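Local structure of squalene synthase HpnC (Alicyclobacillus acidocaldarius subsp. acidocaldarius, 4HD1) at residues 19-24 against 50-55; 57-62 against 180-185; 70-75 against 87-92; 109-112 against 117-120. The protein probably catalyses the joining of isoprenoid diphosphates in squalene formation, as a transferase of the squalene/phytoene synthase family. One frame throughout, in Å; residues are numbered along the deposited sequence.

Contact 1: 19-24 against 50-55. With SO4 (sulfate ion), chain B.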
loop_
_atom_site.group_PDB
_atom_site.type_symbol
_atom_site.label_atom_id
_atom_site.label_comp_id
_atom_site.label_asym_id
_atom_site.label_seq_id
_atom_site.Cartn_x
_atom_site.Cartn_y
_atom_site.Cartn_z
ATOM N N ARG A 19 -16.661 6.757 4.126
ATOM C CA ARG A 19 -15.970 7.646 5.058
ATOM C C ARG A 19 -15.856 7.046 6.458
ATOM O O ARG A 19 -14.781 7.095 7.069
ATOM C CB ARG A 19 -16.671 9.002 5.113
ATOM C CG ARG A 19 -15.974 10.037 5.973
ATOM C CD ARG A 19 -16.862 11.256 6.099
ATOM N NE ARG A 19 -16.181 12.374 6.736
ATOM C CZ ARG A 19 -16.219 12.642 8.038
ATOM N NH1 ARG A 19 -16.902 11.867 8.868
ATOM N NH2 ARG A 19 -15.565 13.694 8.512
ATOM N N ARG A 20 -16.962 6.488 6.954
ATOM C CA ARG A 20 -16.987 5.784 8.245
ATOM C C ARG A 20 -16.031 4.598 8.277
ATOM O O ARG A 20 -15.224 4.475 9.200
ATOM C CB ARG A 20 -18.397 5.289 8.574
ATOM C CG ARG A 20 -19.152 6.136 9.583
ATOM C CD ARG A 20 -20.195 5.312 10.337
ATOM N NE ARG A 20 -21.164 4.669 9.446
ATOM C CZ ARG A 20 -21.148 3.381 9.102
ATOM N NH1 ARG A 20 -20.217 2.558 9.572
ATOM N NH2 ARG A 20 -22.073 2.908 8.281
ATOM N N LEU A 21 -16.137 3.726 7.271
ATOM C CA LEU A 21 -15.302 2.528 7.182
ATOM C C LEU A 21 -13.835 2.923 7.146
ATOM O O LEU A 21 -12.998 2.291 7.799
ATOM C CB LEU A 21 -15.659 1.679 5.952
ATOM C CG LEU A 21 -17.097 1.139 5.799
ATOM C CD1 LEU A 21 -17.283 0.446 4.449
ATOM C CD2 LEU A 21 -17.541 0.235 6.953
ATOM N N THR A 22 -13.534 3.986 6.400
ATOM C CA THR A 22 -12.170 4.473 6.269
ATOM C C THR A 22 -11.632 5.041 7.582
ATOM O O THR A 22 -10.579 4.601 8.059
ATOM C CB THR A 22 -12.040 5.488 5.112
ATOM O OG1 THR A 22 -12.290 4.814 3.870
ATOM C CG2 THR A 22 -10.649 6.123 5.082
ATOM N N ARG A 23 -12.357 5.988 8.173
ATOM C CA ARG A 23 -11.897 6.641 9.403
ATOM C C ARG A 23 -11.724 5.676 10.577
ATOM O O ARG A 23 -10.793 5.829 11.365
ATOM C CB ARG A 23 -12.796 7.825 9.776
ATOM C CG ARG A 23 -12.647 9.009 8.828
ATOM C CD ARG A 23 -13.558 10.174 9.194
ATOM N NE ARG A 23 -12.986 11.035 10.233
ATOM C CZ ARG A 23 -13.488 11.193 11.460
ATOM N NH1 ARG A 23 -14.592 10.555 11.835
ATOM N NH2 ARG A 23 -12.881 12.003 12.318
ATOM N N SER A 24 -12.588 4.670 10.676
ATOM C CA SER A 24 -12.483 3.691 11.758
ATOM C C SER A 24 -11.343 2.688 11.545
ATOM O O SER A 24 -10.751 2.216 12.512
ATOM C CB SER A 24 -13.802 2.948 11.960
ATOM O OG SER A 24 -13.925 1.872 11.045
ATOM N N PHE A 50 -12.503 0.364 -0.199
ATOM C CA PHE A 50 -12.184 -0.815 -1.000
ATOM C C PHE A 50 -10.977 -1.594 -0.441
ATOM O O PHE A 50 -11.032 -2.819 -0.337
ATOM C CB PHE A 50 -11.966 -0.455 -2.475
ATOM C CG PHE A 50 -11.402 -1.591 -3.290
ATOM C CD1 PHE A 50 -12.249 -2.509 -3.915
ATOM C CD2 PHE A 50 -10.025 -1.764 -3.407
ATOM C CE1 PHE A 50 -11.733 -3.564 -4.650
ATOM C CE2 PHE A 50 -9.503 -2.820 -4.134
ATOM C CZ PHE A 50 -10.359 -3.720 -4.757
ATOM N N CYS A 51 -9.901 -0.890 -0.091
ATOM C CA CYS A 51 -8.705 -1.533 0.476
ATOM C C CYS A 51 -8.983 -2.175 1.840
ATOM O O CYS A 51 -8.470 -3.251 2.134
ATOM C CB CYS A 51 -7.543 -0.545 0.599
ATOM S SG CYS A 51 -6.987 0.155 -0.968
ATOM N N ARG A 52 -9.790 -1.505 2.664
ATOM C CA ARG A 52 -10.227 -2.064 3.939
ATOM C C ARG A 52 -10.916 -3.414 3.717
ATOM O O ARG A 52 -10.686 -4.365 4.464
ATOM C CB ARG A 52 -11.168 -1.099 4.673
ATOM C CG ARG A 52 -11.706 -1.641 5.994
ATOM C CD ARG A 52 -13.133 -1.191 6.266
ATOM N NE ARG A 52 -13.771 -2.013 7.296
ATOM C CZ ARG A 52 -13.976 -1.639 8.558
ATOM N NH1 ARG A 52 -13.606 -0.432 8.977
ATOM N NH2 ARG A 52 -14.561 -2.476 9.406
ATOM N N GLY A 53 -11.750 -3.482 2.681
ATOM C CA GLY A 53 -12.459 -4.709 2.321
ATOM C C GLY A 53 -11.510 -5.855 2.023
ATOM O O GLY A 53 -11.759 -6.983 2.431
ATOM N N VAL A 54 -10.416 -5.566 1.320
ATOM C CA VAL A 54 -9.397 -6.585 1.045
ATOM C C VAL A 54 -8.641 -6.976 2.324
ATOM O O VAL A 54 -8.370 -8.158 2.544
ATOM C CB VAL A 54 -8.401 -6.165 -0.068
ATOM C CG1 VAL A 54 -7.568 -7.362 -0.523
ATOM C CG2 VAL A 54 -9.132 -5.561 -1.261
ATOM N N ASP A 55 -8.315 -5.991 3.163
ATOM C CA ASP A 55 -7.661 -6.251 4.453
ATOM C C ASP A 55 -8.465 -7.207 5.332
ATOM O O ASP A 55 -7.912 -8.157 5.884
ATOM C CB ASP A 55 -7.402 -4.948 5.217
ATOM C CG ASP A 55 -6.255 -4.131 4.632
ATOM O OD1 ASP A 55 -5.558 -4.619 3.715
ATOM O OD2 ASP A 55 -6.047 -2.989 5.102
HETATM S S SO4 B . -14.524 15.361 5.155
HETATM O O1 SO4 B . -14.902 16.673 4.558
HETATM O O2 SO4 B . -15.615 14.359 4.946
HETATM O O3 SO4 B . -13.303 14.796 4.517
HETATM O O4 SO4 B . -14.264 15.643 6.607
#

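Contact 2: 57-62 against 180-185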
loop_
_atom_site.group_PDB
_atom_site.type_symbol
_atom_site.label_atom_id
_atom_site.label_comp_id
_atom_site.label_asym_id
_atom_site.label_seq_id
_atom_site.Cartn_x
_atom_site.Cartn_y
_atom_site.Cartn_z
ATOM N N LEU A 57 -10.380 -9.534 4.648
ATOM C CA LEU A 57 -10.304 -10.913 4.177
ATOM C C LEU A 57 -8.868 -11.449 4.293
ATOM O O LEU A 57 -8.407 -12.219 3.449
ATOM C CB LEU A 57 -10.847 -11.017 2.742
ATOM C CG LEU A 57 -12.293 -10.515 2.506
ATOM C CD1 LEU A 57 -12.624 -10.501 1.019
ATOM C CD2 LEU A 57 -13.341 -11.344 3.281
ATOM N N GLY A 58 -8.178 -11.036 5.358
ATOM C CA GLY A 58 -6.790 -11.417 5.603
ATOM C C GLY A 58 -6.657 -12.572 6.578
ATOM O O GLY A 58 -7.354 -13.583 6.452
ATOM N N ASP A 59 -5.754 -12.413 7.548
ATOM C CA ASP A 59 -5.438 -13.459 8.529
ATOM C C ASP A 59 -6.574 -13.773 9.502
ATOM O O ASP A 59 -6.749 -14.926 9.898
ATOM C CB ASP A 59 -4.173 -13.093 9.318
ATOM C CG ASP A 59 -2.895 -13.280 8.507
ATOM O OD1 ASP A 59 -2.911 -14.011 7.495
ATOM O OD2 ASP A 59 -1.860 -12.696 8.894
ATOM N N GLU A 60 -7.340 -12.747 9.875
ATOM C CA GLU A 60 -8.385 -12.886 10.893
ATOM C C GLU A 60 -9.770 -13.239 10.311
ATOM O O GLU A 60 -10.733 -13.430 11.077
ATOM C CB GLU A 60 -8.470 -11.608 11.733
ATOM C CG GLU A 60 -7.179 -11.263 12.466
ATOM C CD GLU A 60 -7.080 -9.792 12.827
ATOM O OE1 GLU A 60 -7.744 -8.957 12.170
ATOM O OE2 GLU A 60 -6.329 -9.465 13.768
ATOM N N PHE A 61 -9.868 -13.332 8.962
ATOM C CA PHE A 61 -11.135 -13.676 8.295
ATOM C C PHE A 61 -11.470 -15.166 8.440
ATOM O O PHE A 61 -10.583 -16.060 8.210
ATOM C CB PHE A 61 -11.068 -13.266 6.817
ATOM C CG PHE A 61 -12.265 -13.719 6.008
ATOM C CD1 PHE A 61 -13.510 -13.114 6.219
ATOM C CD2 PHE A 61 -12.140 -14.756 5.000
ATOM C CE1 PHE A 61 -14.620 -13.527 5.475
ATOM C CE2 PHE A 61 -13.282 -15.140 4.241
ATOM C CZ PHE A 61 -14.497 -14.532 4.497
ATOM N N ALA A 62 -12.736 -15.430 8.845
ATOM C CA ALA A 62 -13.244 -16.824 8.887
ATOM C C ALA A 62 -14.024 -17.070 7.575
ATOM O O ALA A 62 -14.862 -16.198 7.126
ATOM C CB ALA A 62 -14.197 -16.998 10.088
ATOM N N LEU A 180 3.925 -13.286 13.450
ATOM C CA LEU A 180 2.784 -13.660 12.613
ATOM C C LEU A 180 3.102 -14.800 11.634
ATOM O O LEU A 180 2.230 -15.242 10.884
ATOM C CB LEU A 180 2.220 -12.427 11.886
ATOM C CG LEU A 180 1.665 -11.296 12.772
ATOM C CD1 LEU A 180 1.341 -10.040 11.965
ATOM C CD2 LEU A 180 0.450 -11.754 13.575
ATOM N N GLY A 181 4.348 -15.274 11.659
ATOM C CA GLY A 181 4.778 -16.412 10.839
ATOM C C GLY A 181 5.430 -16.060 9.509
ATOM O O GLY A 181 5.621 -16.941 8.660
ATOM N N ARG A 182 5.782 -14.783 9.336
ATOM C CA ARG A 182 6.307 -14.274 8.064
ATOM C C ARG A 182 7.647 -13.575 8.188
ATOM O O ARG A 182 7.897 -12.851 9.152
ATOM C CB ARG A 182 5.333 -13.280 7.438
ATOM C CG ARG A 182 4.006 -13.877 7.052
ATOM C CD ARG A 182 2.983 -12.789 6.800
ATOM N NE ARG A 182 1.673 -13.389 6.585
ATOM C CZ ARG A 182 1.318 -14.021 5.470
ATOM N NH1 ARG A 182 2.171 -14.125 4.452
ATOM N NH2 ARG A 182 0.107 -14.549 5.371
ATOM N N ILE A 183 8.493 -13.787 7.187
ATOM C CA ILE A 183 9.738 -13.047 7.048
ATOM C C ILE A 183 9.836 -12.495 5.629
ATOM O O ILE A 183 9.752 -13.247 4.650
ATOM C CB ILE A 183 10.976 -13.906 7.381
ATOM C CG1 ILE A 183 10.827 -14.548 8.772
ATOM C CG2 ILE A 183 12.247 -13.060 7.284
ATOM C CD1 ILE A 183 11.827 -15.647 9.075
ATOM N N TYR A 184 10.007 -11.178 5.535
ATOM C CA TYR A 184 10.081 -10.475 4.256
ATOM C C TYR A 184 11.515 -10.211 3.804
ATOM O O TYR A 184 11.749 -9.919 2.625
ATOM C CB TYR A 184 9.278 -9.169 4.315
ATOM C CG TYR A 184 7.789 -9.402 4.411
ATOM C CD1 TYR A 184 7.040 -9.720 3.276
ATOM C CD2 TYR A 184 7.129 -9.332 5.637
ATOM C CE1 TYR A 184 5.673 -9.955 3.355
ATOM C CE2 TYR A 184 5.759 -9.559 5.726
ATOM C CZ TYR A 184 5.034 -9.868 4.582
ATOM O OH TYR A 184 3.676 -10.097 4.659
ATOM N N VAL A 185 12.467 -10.311 4.731
ATOM C CA VAL A 185 13.881 -10.151 4.386
ATOM C C VAL A 185 14.250 -11.249 3.391
ATOM O O VAL A 185 14.043 -12.418 3.684
ATOM C CB VAL A 185 14.802 -10.227 5.622
ATOM C CG1 VAL A 185 16.224 -9.875 5.236
ATOM C CG2 VAL A 185 14.323 -9.282 6.710
#

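Contact 3: 70-75 against 87-92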
loop_
_atom_site.group_PDB
_atom_site.type_symbol
_atom_site.label_atom_id
_atom_site.label_comp_id
_atom_site.label_asym_id
_atom_site.label_seq_id
_atom_site.Cartn_x
_atom_site.Cartn_y
_atom_site.Cartn_z
ATOM N N ASP A 70 -12.742 -13.988 -4.457
ATOM C CA ASP A 70 -13.396 -14.164 -5.756
ATOM C C ASP A 70 -14.724 -13.414 -5.817
ATOM O O ASP A 70 -15.035 -12.779 -6.825
ATOM C CB ASP A 70 -13.623 -15.651 -6.063
ATOM C CG ASP A 70 -12.344 -16.380 -6.465
ATOM O OD1 ASP A 70 -11.238 -15.795 -6.367
ATOM O OD2 ASP A 70 -12.450 -17.555 -6.876
ATOM N N ALA A 71 -15.502 -13.490 -4.739
ATOM C CA ALA A 71 -16.770 -12.772 -4.653
ATOM C C ALA A 71 -16.524 -11.269 -4.602
ATOM O O ALA A 71 -17.289 -10.485 -5.172
ATOM C CB ALA A 71 -17.565 -13.229 -3.439
ATOM N N TYR A 72 -15.446 -10.875 -3.927
ATOM C CA TYR A 72 -15.084 -9.467 -3.794
ATOM C C TYR A 72 -14.615 -8.921 -5.140
ATOM O O TYR A 72 -14.883 -7.765 -5.482
ATOM C CB TYR A 72 -14.005 -9.300 -2.728
ATOM C CG TYR A 72 -13.876 -7.903 -2.166
ATOM C CD1 TYR A 72 -14.779 -7.420 -1.215
ATOM C CD2 TYR A 72 -12.831 -7.068 -2.567
ATOM C CE1 TYR A 72 -14.650 -6.139 -0.691
ATOM C CE2 TYR A 72 -12.694 -5.787 -2.050
ATOM C CZ TYR A 72 -13.602 -5.328 -1.115
ATOM O OH TYR A 72 -13.448 -4.057 -0.610
ATOM N N GLU A 73 -13.934 -9.769 -5.904
ATOM C CA GLU A 73 -13.514 -9.437 -7.260
ATOM C C GLU A 73 -14.730 -9.303 -8.181
ATOM O O GLU A 73 -14.751 -8.437 -9.061
ATOM C CB GLU A 73 -12.541 -10.494 -7.783
ATOM C CG GLU A 73 -11.975 -10.208 -9.162
ATOM C CD GLU A 73 -10.879 -11.179 -9.552
ATOM O OE1 GLU A 73 -10.976 -11.766 -10.650
ATOM O OE2 GLU A 73 -9.927 -11.359 -8.762
ATOM N N GLU A 74 -15.733 -10.155 -7.957
ATOM C CA GLU A 74 -17.013 -10.072 -8.659
ATOM C C GLU A 74 -17.718 -8.737 -8.437
ATOM O O GLU A 74 -18.219 -8.130 -9.390
ATOM C CB GLU A 74 -17.938 -11.224 -8.250
ATOM C CG GLU A 74 -17.648 -12.536 -8.959
ATOM C CD GLU A 74 -17.577 -12.381 -10.467
ATOM O OE1 GLU A 74 -18.521 -11.815 -11.061
ATOM O OE2 GLU A 74 -16.570 -12.820 -11.060
ATOM N N GLU A 75 -17.756 -8.294 -7.180
ATOM C CA GLU A 75 -18.328 -6.997 -6.813
ATOM C C GLU A 75 -17.576 -5.865 -7.514
ATOM O O GLU A 75 -18.190 -4.959 -8.082
ATOM C CB GLU A 75 -18.312 -6.811 -5.289
ATOM C CG GLU A 75 -19.353 -7.655 -4.553
ATOM C CD GLU A 75 -18.974 -7.993 -3.114
ATOM O OE1 GLU A 75 -18.642 -7.069 -2.337
ATOM O OE2 GLU A 75 -19.027 -9.192 -2.749
ATOM N N PRO A 87 -23.391 -0.316 -0.607
ATOM C CA PRO A 87 -23.095 1.115 -0.472
ATOM C C PRO A 87 -21.644 1.458 -0.881
ATOM O O PRO A 87 -21.439 2.320 -1.750
ATOM C CB PRO A 87 -23.330 1.380 1.016
ATOM C CG PRO A 87 -24.368 0.380 1.402
ATOM C CD PRO A 87 -24.114 -0.843 0.565
ATOM N N ALA A 88 -20.663 0.773 -0.286
ATOM C CA ALA A 88 -19.242 0.993 -0.609
ATOM C C ALA A 88 -18.945 0.941 -2.104
ATOM O O ALA A 88 -18.269 1.821 -2.635
ATOM C CB ALA A 88 -18.344 0.018 0.141
ATOM N N PHE A 89 -19.462 -0.080 -2.778
ATOM C CA PHE A 89 -19.196 -0.271 -4.198
ATOM C C PHE A 89 -20.002 0.645 -5.116
ATOM O O PHE A 89 -19.584 0.902 -6.244
ATOM C CB PHE A 89 -19.362 -1.738 -4.594
ATOM C CG PHE A 89 -18.154 -2.582 -4.289
ATOM C CD1 PHE A 89 -17.022 -2.521 -5.103
ATOM C CD2 PHE A 89 -18.143 -3.436 -3.188
ATOM C CE1 PHE A 89 -15.905 -3.296 -4.824
ATOM C CE2 PHE A 89 -17.029 -4.215 -2.904
ATOM C CZ PHE A 89 -15.908 -4.145 -3.724
ATOM N N ARG A 90 -21.151 1.130 -4.650
ATOM C CA ARG A 90 -21.869 2.181 -5.369
ATOM C C ARG A 90 -21.042 3.470 -5.344
ATOM O O ARG A 90 -20.891 4.135 -6.370
ATOM C CB ARG A 90 -23.276 2.403 -4.798
ATOM C CG ARG A 90 -24.369 1.629 -5.522
ATOM C CD ARG A 90 -25.762 1.884 -4.951
ATOM N NE ARG A 90 -26.150 0.827 -4.021
ATOM C CZ ARG A 90 -26.376 0.992 -2.718
ATOM N NH1 ARG A 90 -26.287 2.190 -2.160
ATOM N NH2 ARG A 90 -26.708 -0.050 -1.973
ATOM N N ALA A 91 -20.490 3.807 -4.181
ATOM C CA ALA A 91 -19.591 4.951 -4.082
ATOM C C ALA A 91 -18.367 4.754 -4.989
ATOM O O ALA A 91 -18.018 5.650 -5.768
ATOM C CB ALA A 91 -19.177 5.194 -2.638
ATOM N N LEU A 92 -17.743 3.577 -4.917
ATOM C CA LEU A 92 -16.599 3.269 -5.778
ATOM C C LEU A 92 -16.939 3.388 -7.269
ATOM O O LEU A 92 -16.155 3.939 -8.044
ATOM C CB LEU A 92 -16.008 1.887 -5.470
ATOM C CG LEU A 92 -14.601 1.634 -6.030
ATOM C CD1 LEU A 92 -13.573 2.516 -5.331
ATOM C CD2 LEU A 92 -14.215 0.166 -5.913
#

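Contact 4: 109-112 against 117-120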
loop_
_atom_site.group_PDB
_atom_site.type_symbol
_atom_site.label_atom_id
_atom_site.label_comp_id
_atom_site.label_asym_id
_atom_site.label_seq_id
_atom_site.Cartn_x
_atom_site.Cartn_y
_atom_site.Cartn_z
ATOM N N LEU A 109 -4.592 -5.305 -5.958
ATOM C CA LEU A 109 -4.756 -5.245 -4.510
ATOM C C LEU A 109 -5.443 -6.494 -3.981
ATOM O O LEU A 109 -5.124 -6.959 -2.883
ATOM C CB LEU A 109 -5.542 -3.999 -4.110
ATOM C CG LEU A 109 -4.714 -2.723 -4.187
ATOM C CD1 LEU A 109 -5.629 -1.510 -4.255
ATOM C CD2 LEU A 109 -3.737 -2.636 -3.016
ATOM N N ILE A 110 -6.386 -7.014 -4.769
ATOM C CA ILE A 110 -7.078 -8.273 -4.476
ATOM C C ILE A 110 -6.082 -9.430 -4.547
ATOM O O ILE A 110 -6.040 -10.274 -3.655
ATOM C CB ILE A 110 -8.279 -8.503 -5.432
ATOM C CG1 ILE A 110 -9.436 -7.570 -5.051
ATOM C CG2 ILE A 110 -8.735 -9.961 -5.416
ATOM C CD1 ILE A 110 -10.582 -7.552 -6.039
ATOM N N GLU A 111 -5.276 -9.437 -5.607
ATOM C CA GLU A 111 -4.230 -10.435 -5.811
ATOM C C GLU A 111 -3.154 -10.389 -4.720
ATOM O O GLU A 111 -2.604 -11.425 -4.365
ATOM C CB GLU A 111 -3.613 -10.280 -7.211
ATOM C CG GLU A 111 -2.439 -11.203 -7.536
ATOM C CD GLU A 111 -2.838 -12.654 -7.768
ATOM O OE1 GLU A 111 -4.048 -12.979 -7.708
ATOM O OE2 GLU A 111 -1.927 -13.477 -8.013
ATOM N N ALA A 112 -2.874 -9.201 -4.182
ATOM C CA ALA A 112 -1.891 -9.046 -3.103
ATOM C C ALA A 112 -2.220 -9.937 -1.909
ATOM O O ALA A 112 -1.330 -10.531 -1.303
ATOM C CB ALA A 112 -1.793 -7.594 -2.663
ATOM N N GLN A 117 -1.162 -15.099 1.104
ATOM C CA GLN A 117 -1.592 -16.439 1.523
ATOM C C GLN A 117 -0.526 -17.488 1.237
ATOM O O GLN A 117 -0.292 -18.383 2.050
ATOM C CB GLN A 117 -2.879 -16.861 0.805
ATOM C CG GLN A 117 -4.166 -16.304 1.393
ATOM C CD GLN A 117 -5.368 -16.516 0.478
ATOM O OE1 GLN A 117 -5.698 -17.645 0.108
ATOM N NE2 GLN A 117 -6.029 -15.423 0.112
ATOM N N ARG A 118 0.113 -17.366 0.075
ATOM C CA ARG A 118 0.993 -18.407 -0.436
ATOM C C ARG A 118 2.483 -18.229 -0.121
ATOM O O ARG A 118 3.282 -19.140 -0.359
ATOM C CB ARG A 118 0.766 -18.613 -1.942
ATOM C CG ARG A 118 1.064 -17.415 -2.826
ATOM C CD ARG A 118 0.995 -17.798 -4.298
ATOM N NE ARG A 118 -0.381 -17.997 -4.763
ATOM C CZ ARG A 118 -1.049 -17.146 -5.544
ATOM N NH1 ARG A 118 -2.295 -17.424 -5.908
ATOM N NH2 ARG A 118 -0.479 -16.024 -5.969
ATOM N N LYS A 119 2.859 -17.076 0.421
ATOM C CA LYS A 119 4.263 -16.834 0.759
ATOM C C LYS A 119 4.467 -16.357 2.193
ATOM O O LYS A 119 3.877 -15.360 2.630
ATOM C CB LYS A 119 4.917 -15.869 -0.230
ATOM C CG LYS A 119 5.187 -16.486 -1.589
ATOM C CD LYS A 119 6.270 -15.735 -2.346
ATOM C CE LYS A 119 6.460 -16.354 -3.720
ATOM N NZ LYS A 119 7.792 -16.045 -4.299
ATOM N N HIS A 120 5.307 -17.091 2.914
ATOM C CA HIS A 120 5.676 -16.741 4.275
ATOM C C HIS A 120 7.124 -16.349 4.331
ATOM O O HIS A 120 7.568 -15.712 5.289
ATOM C CB HIS A 120 5.378 -17.903 5.212
ATOM C CG HIS A 120 3.907 -18.214 5.332
ATOM N ND1 HIS A 120 3.248 -18.957 4.424
ATOM C CD2 HIS A 120 2.964 -17.832 6.289
ATOM C CE1 HIS A 120 1.954 -19.054 4.782
ATOM N NE2 HIS A 120 1.784 -18.364 5.922
#

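Contact 1: 19-24 against 50-55
Arg52 reaches from helix 41-56 to the backbone of Leu21 and the hydroxyl of Ser24 on helix 12-25, a helix-to-helix contact at the surface of the all-alpha isoprenoid synthase fold. Its CB points at the other helix, and CG stands anti to the backbone N (chi1 178°); a bend at chi2 then carries the chain across. Contact proper begins at CD of Arg52, which lies 3.8 Å from CB of Leu21. NE turns to its own helix, where Asp56 OD2 is a weak, long ionic partner. The guanidinium lies beneath the Leu21 side chain, whose CD2 sits 4.3 Å above its plane, over the centre. At the tip, NH1 meets two oxygens. The bond from Arg52 NH1 to Leu21 O is 3.0 Å with an N-H...O angle of 144°; the nitrogen lies in the carbonyl plane, on a lone pair. The second, from Arg52 NH1 to Ser24 OG at 3.1 Å, is bent and weak, although OG lies at the guanidinium edge. A methionine at Arg52 would probably leave Leu21 O and Ser24 OG without their donor from helix 41-56. Asp55, next along that helix, ties to the same partner helix through OD2 and His25 NE2. Arg19, on another side of helix 12-25, holds a sulfate probably derived from the crystallisation liquor, which Tyr45 OH and Ala3 N also bind. Arg23 CD covers one face of the Arg19 guanidinium, while two donors grip the anion: Arg19 NE to sulfate O2 at 2.7 Å and Arg19 NH2 to O4 at 3.0 Å.

Contact 2: 57-62 against 180-185
Asp59 and Arg182 bring opposite charges together between two loops, one following helix 41-56 and the other following helix 174-179. The firmly held part is on the Arg182 side. This residue is buried, its chain runs extended from CG to NE, and NH1 donates a hydrogen bond to Asp116 O; Tyr184 OH bonds the carboxylate of the same aspartate. Gly181, with phi 95°, closes the preceding helix in a Schellman motif and turns the chain into 182-185. The Asp59 side is looser and exposed. Its OD1 approaches the edge of the guanidinium, near its plane, and the two flat groups are almost coplanar (13° apart), yet Asp59 OD1 remains 3.7 Å from Arg182 NH2: a long salt bridge with no hydrogen bond. The stronger partner of OD1 is Arg65. Backbones stay well apart, the nearest CA atoms, those of Asp59 and Leu180, being 9.2 Å from each other, and only 86 Å² is buried in all. The sequence around Asp59 resembles the first aspartate-rich motif of squalene and phytoene synthases, which in relatives faces the diphosphate-binding cavity. A shared carboxylate between two arginines, at this length, implies mainly electrostatic attraction and little directional restraint from Arg182.

Contact 3: 70-75 against 87-92
Between segments 70-75 and 87-92 the nearest CA atoms are those of Glu75 and Phe89, 7.3 Å apart, and both CB atoms are directed across the gap. The Phe89 ring fills that gap; over one face lies Glu75 CB, a CH-pi contact 3.9 Å from the centroid and 16° off the normal. Glu75 runs on extended beyond CG, its carboxylate nearly perpendicular to the ring, and its OE1 comes to 3.3 Å from Phe89 CE2. The far end meets Tyr72 in a T-shaped stack, the edge of Phe89 toward the tyrosine face, centroids 5.2 Å apart and planes at 69°. CG of Tyr72 stands anti to the backbone N (chi1 -160°), swinging the ring to Phe89 although CB does not point there. CZ of Phe89 touches CZ of Tyr72 at 3.7 Å, near the rim of the tyrosine ring. A leucine at Phe89 would probably leave the tyrosine face without its aromatic edge and open a gap beneath the Glu75 methylene. Phe50 of helix 41-56 packs on both rings and its O accepts a hydrogen bond from Tyr72 OH, while Pro87 and Ala91 rest on helix 12-25 and Leu92 on Phe106 of helix 104-118.

Contact 4: 109-112 against 117-120
Glu111 and Arg118 pair along the surface of one helix, 104-118, seven residues and thus about two turns apart. Segment 117-120 starts with Gln117, whose side chain packs on Met66 and Leu69 of helix 65-81 and whose NE2 is hydrogen-bonded to Asn113 OD1 one turn back. Arg118, the last residue of the helix, carries the contact. Its CG sits between the backbone N and the carbonyl carbon (chi1 62°), and a bend at chi3 folds the guanidinium back along the helix toward its start. There Arg118 NH2 faces Glu111 OE2 at 3.6 Å. The oxygen lies at the guanidinium edge, near its plane, but the carboxylate is twisted by 48° from that plane, so the groups do not meet flat; this is a salt bridge without a hydrogen bond. Glu111 bends at chi2 (73°) to present OE2, while OE1 makes the stronger salt bridge to Arg114 NH1, and Arg115 NH1 is a long, weak partner of OE2. One carboxylate is thus shared among three arginines, which would be expected to favour its ionised form. Lys119 is the first residue to leave helical angles, and the chain goes on extended through it. His120 follows in the loop, its backbone hydrogen-bonded to Ile183. With a total of 65 Å² buried, the arrangement is a surface ion pair spaced i to i+7, two turns being what brings residues back to the same side of an alpha helix, here in the closing turns of a helix of the all-alpha isoprenoid synthase fold.

How the contacts relate
Contacts 1 and 3, centres about 12 Å apart, share a hydrophobic wall: Phe50 CD1 is 3.8 Å from Phe89 CE1, and Val54 CG2 is 3.7 Å from Tyr72 CE2. Helix 104-118 of contact 4 packs on the same wall, with Val54 CG1 3.4 Å from Leu109 O. Contacts 2 and 4 are the nearest pair, centres about 9 Å apart, contact 4 lying within the chain span between the segments of contact 2; Lys119 O approaches Arg182 NH1 to 2.8 Å. Helix 41-56 leads from contact 1 into segment 57-62, probably close to the diphosphate site, as in relatives. The centres of contacts 1 and 2 are about 18 Å apart; the sulfate lies farther from Asp59 and does not mark that site.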